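Local coordinates for protein serine-pyruvate aminotransferase (AgxT) (Sulfolobus solfataricus, PDB 3ZRR) that probably transfers amino groups between serine or alanine and pyruvate or glyoxylate, using pyridoxal 5'-phosphate as its cofactor, at residues A[27-32]-A[236-241]; A[57-62]-A[224-229]; A[163-168]-A[184-189]. All coordinates share one frame; numbering follows the deposited sequence.

Contact 1 (A[27-32]-A[236-241]). With PXG (3-[O-phosphonopyridoxyl]--amino-benzoic acid), chain G.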
loop_
_atom_site.group_PDB
_atom_site.type_symbol
_atom_site.label_atom_id
_atom_site.label_comp_id
_atom_site.label_asym_id
_atom_site.label_seq_id
_atom_site.Cartn_x
_atom_site.Cartn_y
_atom_site.Cartn_z
ATOM N N GLY A 27 15.783 -7.392 -2.850
ATOM C CA GLY A 27 16.918 -6.832 -3.596
ATOM C C GLY A 27 17.100 -7.685 -4.822
ATOM O O GLY A 27 16.347 -8.649 -5.022
ATOM N N PHE A 28 18.114 -7.379 -5.629
ATOM C CA PHE A 28 18.300 -8.088 -6.904
ATOM C C PHE A 28 18.660 -9.590 -6.764
ATOM O O PHE A 28 18.573 -10.343 -7.742
ATOM C CB PHE A 28 19.306 -7.347 -7.806
ATOM C CG PHE A 28 20.725 -7.446 -7.333
ATOM C CD1 PHE A 28 21.221 -6.538 -6.414
ATOM C CD2 PHE A 28 21.568 -8.448 -7.818
ATOM C CE1 PHE A 28 22.539 -6.631 -5.962
ATOM C CE2 PHE A 28 22.883 -8.551 -7.381
ATOM C CZ PHE A 28 23.372 -7.645 -6.447
ATOM N N THR A 29 19.071 -10.019 -5.563
ATOM C CA THR A 29 19.370 -11.444 -5.313
ATOM C C THR A 29 18.236 -12.224 -4.649
ATOM O O THR A 29 18.309 -13.445 -4.578
ATOM C CB THR A 29 20.654 -11.651 -4.484
ATOM O OG1 THR A 29 20.470 -11.130 -3.158
ATOM C CG2 THR A 29 21.842 -10.965 -5.150
ATOM N N SER A 30 17.197 -11.514 -4.191
ATOM C CA SER A 30 16.025 -12.124 -3.545
ATOM C C SER A 30 15.324 -13.046 -4.534
ATOM O O SER A 30 15.201 -12.722 -5.727
ATOM C CB SER A 30 15.047 -11.058 -3.053
ATOM O OG SER A 30 15.721 -10.039 -2.315
ATOM N N LYS A 31 14.864 -14.196 -4.054
ATOM C CA LYS A 31 14.191 -15.108 -4.955
ATOM C C LYS A 31 12.883 -14.508 -5.486
ATOM O O LYS A 31 12.488 -14.804 -6.611
ATOM C CB LYS A 31 14.035 -16.520 -4.376
ATOM C CG LYS A 31 13.018 -16.717 -3.275
ATOM C CD LYS A 31 12.626 -18.205 -3.200
ATOM C CE LYS A 31 12.100 -18.576 -1.827
ATOM N NZ LYS A 31 13.211 -18.735 -0.845
ATOM N N GLU A 32 12.250 -13.632 -4.705
ATOM C CA GLU A 32 11.059 -12.916 -5.150
ATOM C C GLU A 32 11.390 -12.039 -6.363
ATOM O O GLU A 32 10.614 -12.002 -7.314
ATOM C CB GLU A 32 10.441 -12.060 -4.047
ATOM C CG GLU A 32 10.247 -12.764 -2.709
ATOM C CD GLU A 32 11.487 -12.667 -1.813
ATOM O OE1 GLU A 32 12.491 -13.366 -2.079
ATOM O OE2 GLU A 32 11.452 -11.888 -0.839
ATOM N N GLY A 236 16.584 -19.356 -12.689
ATOM C CA GLY A 236 16.381 -19.149 -11.257
ATOM C C GLY A 236 17.625 -18.694 -10.505
ATOM O O GLY A 236 17.736 -18.940 -9.306
ATOM N N LYS A 237 18.544 -18.019 -11.202
ATOM C CA LYS A 237 19.794 -17.545 -10.600
ATOM C C LYS A 237 19.887 -16.023 -10.589
ATOM O O LYS A 237 19.484 -15.356 -11.553
ATOM C CB LYS A 237 21.005 -18.100 -11.354
ATOM C CG LYS A 237 21.199 -19.607 -11.256
ATOM C CD LYS A 237 22.664 -19.986 -11.502
ATOM C CE LYS A 237 22.819 -21.402 -12.068
ATOM N NZ LYS A 237 22.444 -21.437 -13.508
ATOM N N ALA A 238 20.414 -15.474 -9.497
ATOM C CA ALA A 238 20.675 -14.038 -9.419
ATOM C C ALA A 238 22.038 -13.768 -10.042
ATOM O O ALA A 238 22.955 -14.585 -9.919
ATOM C CB ALA A 238 20.644 -13.556 -7.986
ATOM N N ALA A 239 22.161 -12.649 -10.748
ATOM C CA ALA A 239 23.449 -12.225 -11.300
ATOM C C ALA A 239 23.484 -10.713 -11.271
ATOM O O ALA A 239 22.435 -10.064 -11.249
ATOM C CB ALA A 239 23.669 -12.761 -12.694
ATOM N N TYR A 240 24.679 -10.149 -11.206
ATOM C CA TYR A 240 24.796 -8.712 -11.040
ATOM C C TYR A 240 25.532 -8.091 -12.210
ATOM O O TYR A 240 26.652 -8.481 -12.500
ATOM C CB TYR A 240 25.558 -8.395 -9.753
ATOM C CG TYR A 240 25.815 -6.918 -9.613
ATOM C CD1 TYR A 240 24.752 -6.039 -9.426
ATOM C CD2 TYR A 240 27.110 -6.389 -9.718
ATOM C CE1 TYR A 240 24.950 -4.653 -9.304
ATOM C CE2 TYR A 240 27.323 -4.999 -9.598
ATOM C CZ TYR A 240 26.243 -4.146 -9.397
ATOM O OH TYR A 240 26.416 -2.780 -9.282
ATOM N N PHE A 241 24.911 -7.133 -12.881
ATOM C CA PHE A 241 25.665 -6.216 -13.711
ATOM C C PHE A 241 25.595 -4.812 -13.099
ATOM O O PHE A 241 26.619 -4.239 -12.723
ATOM C CB PHE A 241 25.171 -6.185 -15.164
ATOM C CG PHE A 241 25.633 -4.947 -15.914
ATOM C CD1 PHE A 241 27.004 -4.683 -16.053
ATOM C CD2 PHE A 241 24.710 -4.030 -16.434
ATOM C CE1 PHE A 241 27.460 -3.549 -16.724
ATOM C CE2 PHE A 241 25.147 -2.864 -17.112
ATOM C CZ PHE A 241 26.531 -2.631 -17.267
HETATM N N1 PXG G . 29.697 2.442 -6.749
HETATM C C2 PXG G . 29.579 1.893 -5.514
HETATM C C2A PXG G . 30.537 2.366 -4.440
HETATM C C3 PXG G . 28.583 0.932 -5.249
HETATM O O3 PXG G . 28.454 0.400 -3.994
HETATM C C5 PXG G . 27.865 1.127 -7.519
HETATM C C6 PXG G . 28.876 2.075 -7.733
HETATM C C5A PXG G . 26.968 0.755 -8.682
HETATM O OP4 PXG G . 25.614 1.159 -8.418
HETATM P P PXG G . 24.374 0.503 -9.234
HETATM O OP1 PXG G . 24.624 0.726 -10.698
HETATM O OP2 PXG G . 23.262 1.322 -8.642
HETATM O OP3 PXG G . 24.392 -0.979 -8.975
HETATM C C4 PXG G . 27.708 0.540 -6.263
HETATM C C4A PXG G . 26.589 -0.480 -6.046
HETATM C C7 PXG G . 27.258 -5.814 -2.951
HETATM C C8 PXG G . 26.644 -4.958 -4.031
HETATM O O2 PXG G . 27.661 -6.955 -3.273
HETATM C C9 PXG G . 27.000 -3.617 -4.099
HETATM C C10 PXG G . 26.469 -2.770 -5.068
HETATM C C11 PXG G . 25.552 -3.287 -5.993
HETATM C C12 PXG G . 25.193 -4.636 -5.943
HETATM C C13 PXG G . 25.736 -5.476 -4.961
HETATM O O8 PXG G . 27.340 -5.363 -1.769
HETATM N N9 PXG G . 26.868 -1.472 -5.029
HETATM O O HOH W 1 19.215 -10.586 -10.380
#
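Ala238 is the first residue of 236-241 to touch the turn at 27-30, its methyl CB pressing on Thr29 CA at 3.6 Å and also brushing Thr29 CB and CG2. The hydroxyl of Thr29 is engaged elsewhere, bonded to the backbone N of Val8 of the second subunit. At Ala239 the side chain points away and the backbone takes over: its carbonyl O lies 3.9 Å from Phe28 CD2, and a water 2.7 Å from Phe28 O also donates a weak hydrogen bond to Ala239 O. Tyr240 then brings the aromatic packing. With its CG anti to the backbone N (chi1 175°), the ring swings past Phe28 and on to the bound PXG. Phe28 CE2 meets Tyr240 CB at 3.6 Å, and the two rings lie obliquely, centroids 5.2 Å apart and planes inclined at 40°. Thr29 CG2 covers one face of the Phe28 ring; Tyr240 CD1 lies over the opposite one. Both aromatic residues reach the aminobenzoate ring of PXG at the same carbon: Phe28 CE1 is 3.3 Å from C12, which also lies over one face of Tyr240. At the far end Tyr240 OH donates to phosphate oxygen OP3 of PXG at 2.7 Å, the acceptor lying in the plane of the phenol ring. A phenylalanine at Tyr240 would probably keep the packing on Phe28 but leave OP3 without this donor. Most of the other grips on this PXG, from Gly63, Thr64, Thr138, Gln188 and Arg337, belong to the second subunit, with Thr243 of this chain adding one more. The chemistry is thus divided along Tyr240: its carbon surface helps line the aminobenzoate part of a pocket shared between subunits, probably where substrate binds, while its hydroxyl anchors the cofactor phosphate from across the interface.

Contact 2 (A[57-62]-A[224-229]). With PXG (3-[O-phosphonopyridoxyl]--amino-benzoic acid), chain C.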
loop_
_atom_site.group_PDB
_atom_site.type_symbol
_atom_site.label_atom_id
_atom_site.label_comp_id
_atom_site.label_asym_id
_atom_site.label_seq_id
_atom_site.Cartn_x
_atom_site.Cartn_y
_atom_site.Cartn_z
ATOM N N LEU A 57 14.951 -8.946 -22.951
ATOM C CA LEU A 57 15.721 -8.240 -21.939
ATOM C C LEU A 57 14.874 -7.113 -21.381
ATOM O O LEU A 57 14.057 -6.506 -22.101
ATOM C CB LEU A 57 17.040 -7.667 -22.506
ATOM C CG LEU A 57 18.063 -8.663 -23.072
ATOM C CD1 LEU A 57 17.848 -8.882 -24.571
ATOM C CD2 LEU A 57 19.500 -8.265 -22.798
ATOM N N ILE A 58 15.076 -6.854 -20.094
ATOM C CA ILE A 58 14.413 -5.772 -19.397
ATOM C C ILE A 58 15.532 -4.958 -18.789
ATOM O O ILE A 58 16.288 -5.454 -17.947
ATOM C CB ILE A 58 13.434 -6.321 -18.345
ATOM C CG1 ILE A 58 12.280 -7.050 -19.065
ATOM C CG2 ILE A 58 12.902 -5.214 -17.454
ATOM C CD1 ILE A 58 11.408 -7.902 -18.156
ATOM N N ILE A 59 15.634 -3.707 -19.213
ATOM C CA ILE A 59 16.721 -2.832 -18.781
ATOM C C ILE A 59 16.171 -1.563 -18.113
ATOM O O ILE A 59 15.019 -1.219 -18.309
ATOM C CB ILE A 59 17.660 -2.482 -19.967
ATOM C CG1 ILE A 59 16.919 -1.606 -20.998
ATOM C CG2 ILE A 59 18.174 -3.796 -20.670
ATOM C CD1 ILE A 59 17.875 -0.943 -22.058
ATOM N N PRO A 60 16.995 -0.866 -17.315
ATOM C CA PRO A 60 16.523 0.377 -16.721
ATOM C C PRO A 60 16.275 1.456 -17.776
ATOM O O PRO A 60 16.931 1.464 -18.834
ATOM C CB PRO A 60 17.699 0.797 -15.808
ATOM C CG PRO A 60 18.457 -0.501 -15.584
ATOM C CD PRO A 60 18.363 -1.185 -16.888
ATOM N N GLY A 61 15.351 2.363 -17.468
ATOM C CA GLY A 61 15.117 3.542 -18.273
ATOM C C GLY A 61 13.722 3.582 -18.845
ATOM O O GLY A 61 12.742 3.767 -18.117
ATOM N N GLY A 62 13.625 3.404 -20.157
ATOM C CA GLY A 62 12.311 3.433 -20.828
ATOM C C GLY A 62 12.460 3.103 -22.290
ATOM O O GLY A 62 13.448 2.471 -22.691
ATOM N N ARG A 224 24.887 -6.730 -24.096
ATOM C CA ARG A 224 25.783 -7.797 -23.612
ATOM C C ARG A 224 25.890 -7.821 -22.109
ATOM O O ARG A 224 25.950 -8.879 -21.523
ATOM C CB ARG A 224 27.191 -7.717 -24.221
ATOM C CG ARG A 224 27.215 -8.001 -25.733
ATOM C CD ARG A 224 28.484 -7.478 -26.397
ATOM N NE ARG A 224 28.362 -7.615 -27.854
ATOM C CZ ARG A 224 27.728 -6.747 -28.642
ATOM N NH1 ARG A 224 27.164 -5.646 -28.129
ATOM N NH2 ARG A 224 27.665 -6.969 -29.952
ATOM N N ASN A 225 25.924 -6.650 -21.480
ATOM C CA ASN A 225 26.116 -6.573 -20.035
ATOM C C ASN A 225 24.891 -7.015 -19.251
ATOM O O ASN A 225 25.013 -7.492 -18.119
ATOM C CB ASN A 225 26.576 -5.173 -19.632
ATOM C CG ASN A 225 28.011 -4.889 -20.089
ATOM O OD1 ASN A 225 28.830 -5.790 -20.125
ATOM N ND2 ASN A 225 28.311 -3.641 -20.429
ATOM N N TRP A 226 23.719 -6.888 -19.871
ATOM C CA TRP A 226 22.451 -7.316 -19.257
ATOM C C TRP A 226 22.100 -8.779 -19.513
ATOM O O TRP A 226 21.389 -9.381 -18.708
ATOM C CB TRP A 226 21.277 -6.403 -19.680
ATOM C CG TRP A 226 21.442 -5.031 -19.166
ATOM C CD1 TRP A 226 21.857 -3.944 -19.875
ATOM C CD2 TRP A 226 21.260 -4.577 -17.803
ATOM N NE1 TRP A 226 21.938 -2.843 -19.054
ATOM C CE2 TRP A 226 21.568 -3.193 -17.782
ATOM C CE3 TRP A 226 20.862 -5.200 -16.614
ATOM C CZ2 TRP A 226 21.483 -2.407 -16.609
ATOM C CZ3 TRP A 226 20.784 -4.428 -15.438
ATOM C CH2 TRP A 226 21.092 -3.035 -15.449
ATOM N N LEU A 227 22.590 -9.346 -20.615
ATOM C CA LEU A 227 22.303 -10.738 -20.963
ATOM C C LEU A 227 22.524 -11.752 -19.830
ATOM O O LEU A 227 21.648 -12.583 -19.601
ATOM C CB LEU A 227 23.083 -11.180 -22.211
ATOM C CG LEU A 227 22.341 -11.415 -23.520
ATOM C CD1 LEU A 227 23.298 -11.983 -24.581
ATOM C CD2 LEU A 227 21.154 -12.351 -23.331
ATOM N N PRO A 228 23.682 -11.708 -19.128
ATOM C CA PRO A 228 23.824 -12.716 -18.071
ATOM C C PRO A 228 22.757 -12.577 -16.961
ATOM O O PRO A 228 22.386 -13.574 -16.335
ATOM C CB PRO A 228 25.231 -12.462 -17.504
ATOM C CG PRO A 228 25.955 -11.640 -18.557
ATOM C CD PRO A 228 24.882 -10.851 -19.241
ATOM N N VAL A 229 22.262 -11.361 -16.731
ATOM C CA VAL A 229 21.231 -11.140 -15.713
ATOM C C VAL A 229 19.928 -11.800 -16.158
ATOM O O VAL A 229 19.288 -12.495 -15.370
ATOM C CB VAL A 229 21.034 -9.620 -15.379
ATOM C CG1 VAL A 229 19.993 -9.444 -14.288
ATOM C CG2 VAL A 229 22.348 -8.985 -14.932
HETATM N N1 PXG C . 8.824 5.736 -28.739
HETATM C C2 PXG C . 7.509 6.028 -28.648
HETATM C C2A PXG C . 6.566 5.615 -29.762
HETATM C C3 PXG C . 7.026 6.695 -27.513
HETATM O O3 PXG C . 5.699 6.959 -27.440
HETATM C C5 PXG C . 9.241 6.760 -26.609
HETATM C C6 PXG C . 9.697 6.075 -27.756
HETATM C C5A PXG C . 10.241 7.152 -25.512
HETATM O OP4 PXG C . 9.916 6.408 -24.335
HETATM P P PXG C . 10.500 6.838 -22.924
HETATM O OP1 PXG C . 9.996 5.744 -22.023
HETATM O OP2 PXG C . 9.949 8.237 -22.678
HETATM O OP3 PXG C . 11.990 6.848 -23.198
HETATM C C4 PXG C . 7.889 7.060 -26.485
HETATM C C4A PXG C . 7.408 7.772 -25.229
HETATM C C7 PXG C . 3.628 12.601 -25.117
HETATM C C8 PXG C . 4.641 11.634 -24.578
HETATM O O2 PXG C . 3.969 13.798 -25.301
HETATM C C9 PXG C . 4.877 10.409 -25.219
HETATM C C10 PXG C . 5.827 9.523 -24.707
HETATM C C11 PXG C . 6.514 9.885 -23.546
HETATM C C12 PXG C . 6.274 11.103 -22.899
HETATM C C13 PXG C . 5.332 11.977 -23.422
HETATM O O8 PXG C . 2.469 12.173 -25.343
HETATM N N9 PXG C . 6.077 8.335 -25.314
#
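Pro60 and Ile59 pack on one and the same face of the Trp226 indole, and this is the tight part of the contact. Pro60 covers the benzo half, its CD 3.4 Å from Trp226 CZ2 and its CG close behind. Over the five-membered ring stands Ile59 CG2, 4.0 Å from the centroid and 20° off the normal, a CH-pi contact. The indole lies there because Trp226 CG is anti to the carbonyl carbon (chi1 -66°), which sends the side chain from the helix toward the strand. Its ring nitrogen is satisfied by Tyr220 O, and Phe241 meets the indole edge-to-face. Toward Leu57 the fit is looser: its CD2 is 4.0 Å from Trp226 CB and 4.3 Å from Leu227 CG. Beyond this, the helix turns to solvent at Pro228, where it is kinked and Val229 N has just a weak bond back to Trp226 O. Strand 57-60 and helix 224-229 run at 119° to each other, with axes 8.6 Å apart at closest approach, joined purely by apolar packing. The strand is one of the two edge strands of this chain's mixed sheet, next to the antiparallel 197-202, as in the large domain of fold type I pyridoxal-phosphate enzymes. It runs straight into the glycine turn at 61-63, whose Gly62 CA passes 3.5 Å from PXG OP1: the strand-turn-helix phosphate site of that fold.

Contact 3 (A[163-168]-A[184-189]). With PXG (3-[O-phosphonopyridoxyl]--amino-benzoic acid), chain C.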
loop_
_atom_site.group_PDB
_atom_site.type_symbol
_atom_site.label_atom_id
_atom_site.label_comp_id
_atom_site.label_asym_id
_atom_site.label_seq_id
_atom_site.Cartn_x
_atom_site.Cartn_y
_atom_site.Cartn_z
ATOM N N ASP A 163 10.091 0.101 -32.904
ATOM C CA ASP A 163 9.656 0.782 -31.682
ATOM C C ASP A 163 8.144 0.548 -31.474
ATOM O O ASP A 163 7.313 1.111 -32.193
ATOM C CB ASP A 163 10.003 2.279 -31.787
ATOM C CG ASP A 163 9.361 3.128 -30.704
ATOM O OD1 ASP A 163 8.704 2.589 -29.762
ATOM O OD2 ASP A 163 9.527 4.369 -30.829
ATOM N N GLY A 164 7.815 -0.296 -30.497
ATOM C CA GLY A 164 6.422 -0.621 -30.145
ATOM C C GLY A 164 5.995 -0.032 -28.799
ATOM O O GLY A 164 5.091 -0.556 -28.134
ATOM N N VAL A 165 6.642 1.056 -28.383
ATOM C CA VAL A 165 6.279 1.709 -27.113
ATOM C C VAL A 165 4.757 1.969 -27.005
ATOM O O VAL A 165 4.149 1.661 -25.969
ATOM C CB VAL A 165 7.088 2.992 -26.846
ATOM C CG1 VAL A 165 6.493 3.799 -25.679
ATOM C CG2 VAL A 165 8.575 2.663 -26.547
ATOM N N SER A 166 4.140 2.477 -28.077
ATOM C CA SER A 166 2.691 2.739 -28.079
ATOM C C SER A 166 1.873 1.671 -28.802
ATOM O O SER A 166 0.753 1.966 -29.249
ATOM C CB SER A 166 2.388 4.095 -28.732
ATOM O OG SER A 166 2.825 5.153 -27.946
ATOM N N SER A 167 2.404 0.450 -28.934
ATOM C CA SER A 167 1.651 -0.595 -29.609
ATOM C C SER A 167 1.630 -1.915 -28.864
ATOM O O SER A 167 0.622 -2.629 -28.898
ATOM C CB SER A 167 2.198 -0.835 -31.009
ATOM O OG SER A 167 3.488 -1.412 -30.922
ATOM N N VAL A 168 2.735 -2.257 -28.208
ATOM C CA VAL A 168 2.854 -3.561 -27.584
ATOM C C VAL A 168 1.903 -3.635 -26.413
ATOM O O VAL A 168 1.869 -2.704 -25.573
ATOM C CB VAL A 168 4.309 -3.885 -27.144
ATOM C CG1 VAL A 168 4.333 -5.166 -26.310
ATOM C CG2 VAL A 168 5.235 -3.988 -28.377
ATOM N N LEU A 184 10.765 -3.541 -29.413
ATOM C CA LEU A 184 10.999 -2.956 -28.098
ATOM C C LEU A 184 9.790 -2.157 -27.613
ATOM O O LEU A 184 8.941 -1.716 -28.415
ATOM C CB LEU A 184 12.291 -2.124 -28.092
ATOM C CG LEU A 184 12.246 -0.867 -28.968
ATOM C CD1 LEU A 184 11.573 0.306 -28.254
ATOM C CD2 LEU A 184 13.684 -0.469 -29.383
ATOM N N THR A 185 9.690 -2.028 -26.297
ATOM C CA THR A 185 8.659 -1.194 -25.700
ATOM C C THR A 185 9.150 -0.641 -24.363
ATOM O O THR A 185 10.349 -0.736 -24.046
ATOM C CB THR A 185 7.254 -1.935 -25.608
ATOM O OG1 THR A 185 6.265 -1.030 -25.082
ATOM C CG2 THR A 185 7.326 -3.179 -24.710
ATOM N N ALA A 186 8.239 -0.025 -23.608
ATOM C CA ALA A 186 8.541 0.523 -22.303
ATOM C C ALA A 186 7.516 -0.012 -21.313
ATOM O O ALA A 186 6.536 -0.627 -21.713
ATOM C CB ALA A 186 8.540 2.065 -22.353
ATOM N N SER A 187 7.732 0.202 -20.021
ATOM C CA SER A 187 6.800 -0.371 -19.044
ATOM C C SER A 187 5.520 0.458 -18.860
ATOM O O SER A 187 4.502 -0.078 -18.442
ATOM C CB SER A 187 7.493 -0.624 -17.706
ATOM O OG SER A 187 8.143 0.549 -17.244
ATOM N N GLN A 188 5.569 1.753 -19.184
ATOM C CA GLN A 188 4.517 2.676 -18.725
ATOM C C GLN A 188 3.431 3.013 -19.742
ATOM O O GLN A 188 2.565 3.817 -19.437
ATOM C CB GLN A 188 5.119 3.982 -18.166
ATOM C CG GLN A 188 5.566 5.050 -19.204
ATOM C CD GLN A 188 6.889 4.692 -19.905
ATOM O OE1 GLN A 188 7.558 3.713 -19.553
ATOM N NE2 GLN A 188 7.260 5.487 -20.904
ATOM N N LYS A 189 3.456 2.406 -20.933
ATOM C CA LYS A 189 2.474 2.813 -21.951
ATOM C C LYS A 189 1.365 1.760 -22.092
ATOM O O LYS A 189 0.625 1.516 -21.127
ATOM C CB LYS A 189 3.162 3.202 -23.275
ATOM C CG LYS A 189 3.935 4.537 -23.204
ATOM C CD LYS A 189 2.985 5.718 -23.027
ATOM C CE LYS A 189 3.648 6.977 -22.474
ATOM N NZ LYS A 189 2.634 8.102 -22.363
HETATM N N1 PXG C . 8.824 5.736 -28.739
HETATM C C2 PXG C . 7.509 6.028 -28.648
HETATM C C2A PXG C . 6.566 5.615 -29.762
HETATM C C3 PXG C . 7.026 6.695 -27.513
HETATM O O3 PXG C . 5.699 6.959 -27.440
HETATM C C5 PXG C . 9.241 6.760 -26.609
HETATM C C6 PXG C . 9.697 6.075 -27.756
HETATM C C5A PXG C . 10.241 7.152 -25.512
HETATM O OP4 PXG C . 9.916 6.408 -24.335
HETATM P P PXG C . 10.500 6.838 -22.924
HETATM O OP1 PXG C . 9.996 5.744 -22.023
HETATM O OP2 PXG C . 9.949 8.237 -22.678
HETATM O OP3 PXG C . 11.990 6.848 -23.198
HETATM C C4 PXG C . 7.889 7.060 -26.485
HETATM C C4A PXG C . 7.408 7.772 -25.229
HETATM C C7 PXG C . 3.628 12.601 -25.117
HETATM C C8 PXG C . 4.641 11.634 -24.578
HETATM O O2 PXG C . 3.969 13.798 -25.301
HETATM C C9 PXG C . 4.877 10.409 -25.219
HETATM C C10 PXG C . 5.827 9.523 -24.707
HETATM C C11 PXG C . 6.514 9.885 -23.546
HETATM C C12 PXG C . 6.274 11.103 -22.899
HETATM C C13 PXG C . 5.332 11.977 -23.422
HETATM O O8 PXG C . 2.469 12.173 -25.343
HETATM N N9 PXG C . 6.077 8.335 -25.314
HETATM O O HOH W 2 3.538 -0.799 -25.114
#
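This is a buried contact between two neighbouring parallel strands at their C-terminal ends, where the central sheet opens into the cofactor site near the middle of the chain. Asp163 and Leu184 form the last parallel bridge, sealed by Gly164 N donating to Leu184 O (2.8 Å, angle 144°). From there 163-168 curls into a tight loop in which Gly164 O accepts from both Ser167 N and Val168 N; a side chain at Gly164 would run into Val168 CG2. Val168 in turn packs on Thr185, CB to CB 3.9 Å. Behind them a water lies between Val165 O, Val168 O and Thr185 OG1, 2.7 Å from that hydroxyl. Val165 is wedged into the middle. Its isopropyl group lies against a face of the PXG pyridine ring, CG1 3.5 Å from ring carbon C3, while the same CG1 touches Lys189 CG at 3.6 Å and CG2 rests near Ala186 CB and Leu184 CD1. Lys189, bent at chi2 (-67°), carries its CE on toward PXG N9, a position consistent with the lysine that holds the cofactor as a Schiff base in relatives. Gln188 NE2 donates to phosphate oxygen OP1 of PXG at 3.0 Å, and Ser166 OG is hydrogen-bonded to Thr138, another cofactor-binding residue. Asp163 splits its carboxylate between two tasks. OD1 receives Val165 N at 2.9 Å, nearly along the C-O axis, in an Asx turn that helps fix the rotation of the group, leaving OD2 2.6 Å from pyridine N1 of PXG. A carboxylate so close to the ring nitrogen would probably favour a protonated N1 and so make the ring a better electron sink, as the equivalent aspartate is held to do in fold type I enzymes.

In the fold
Contacts 2 and 3 serve one bound PXG and contact 1 serves another. Segments 57-62 and 184-189, whose strands are separated in the sheet by 197-202, both lead to the phosphate of the first molecule and touch there at Gly62 C and Ala186 CB (4.1 Å), with contact centres 16 Å apart. Contact 1 lies 13 Å from contact 2, centre to centre, and is joined to it through Phe241, whose CD2 is 3.5 Å from Trp226 CE2. Contacts 1 and 3 do not meet: their nearest atoms are about 16 Å apart and their centres 25 Å. By way of the second subunit, however, they complement each other, since each active site combines the equivalent of contact 3 from one chain with Tyr240 from the other.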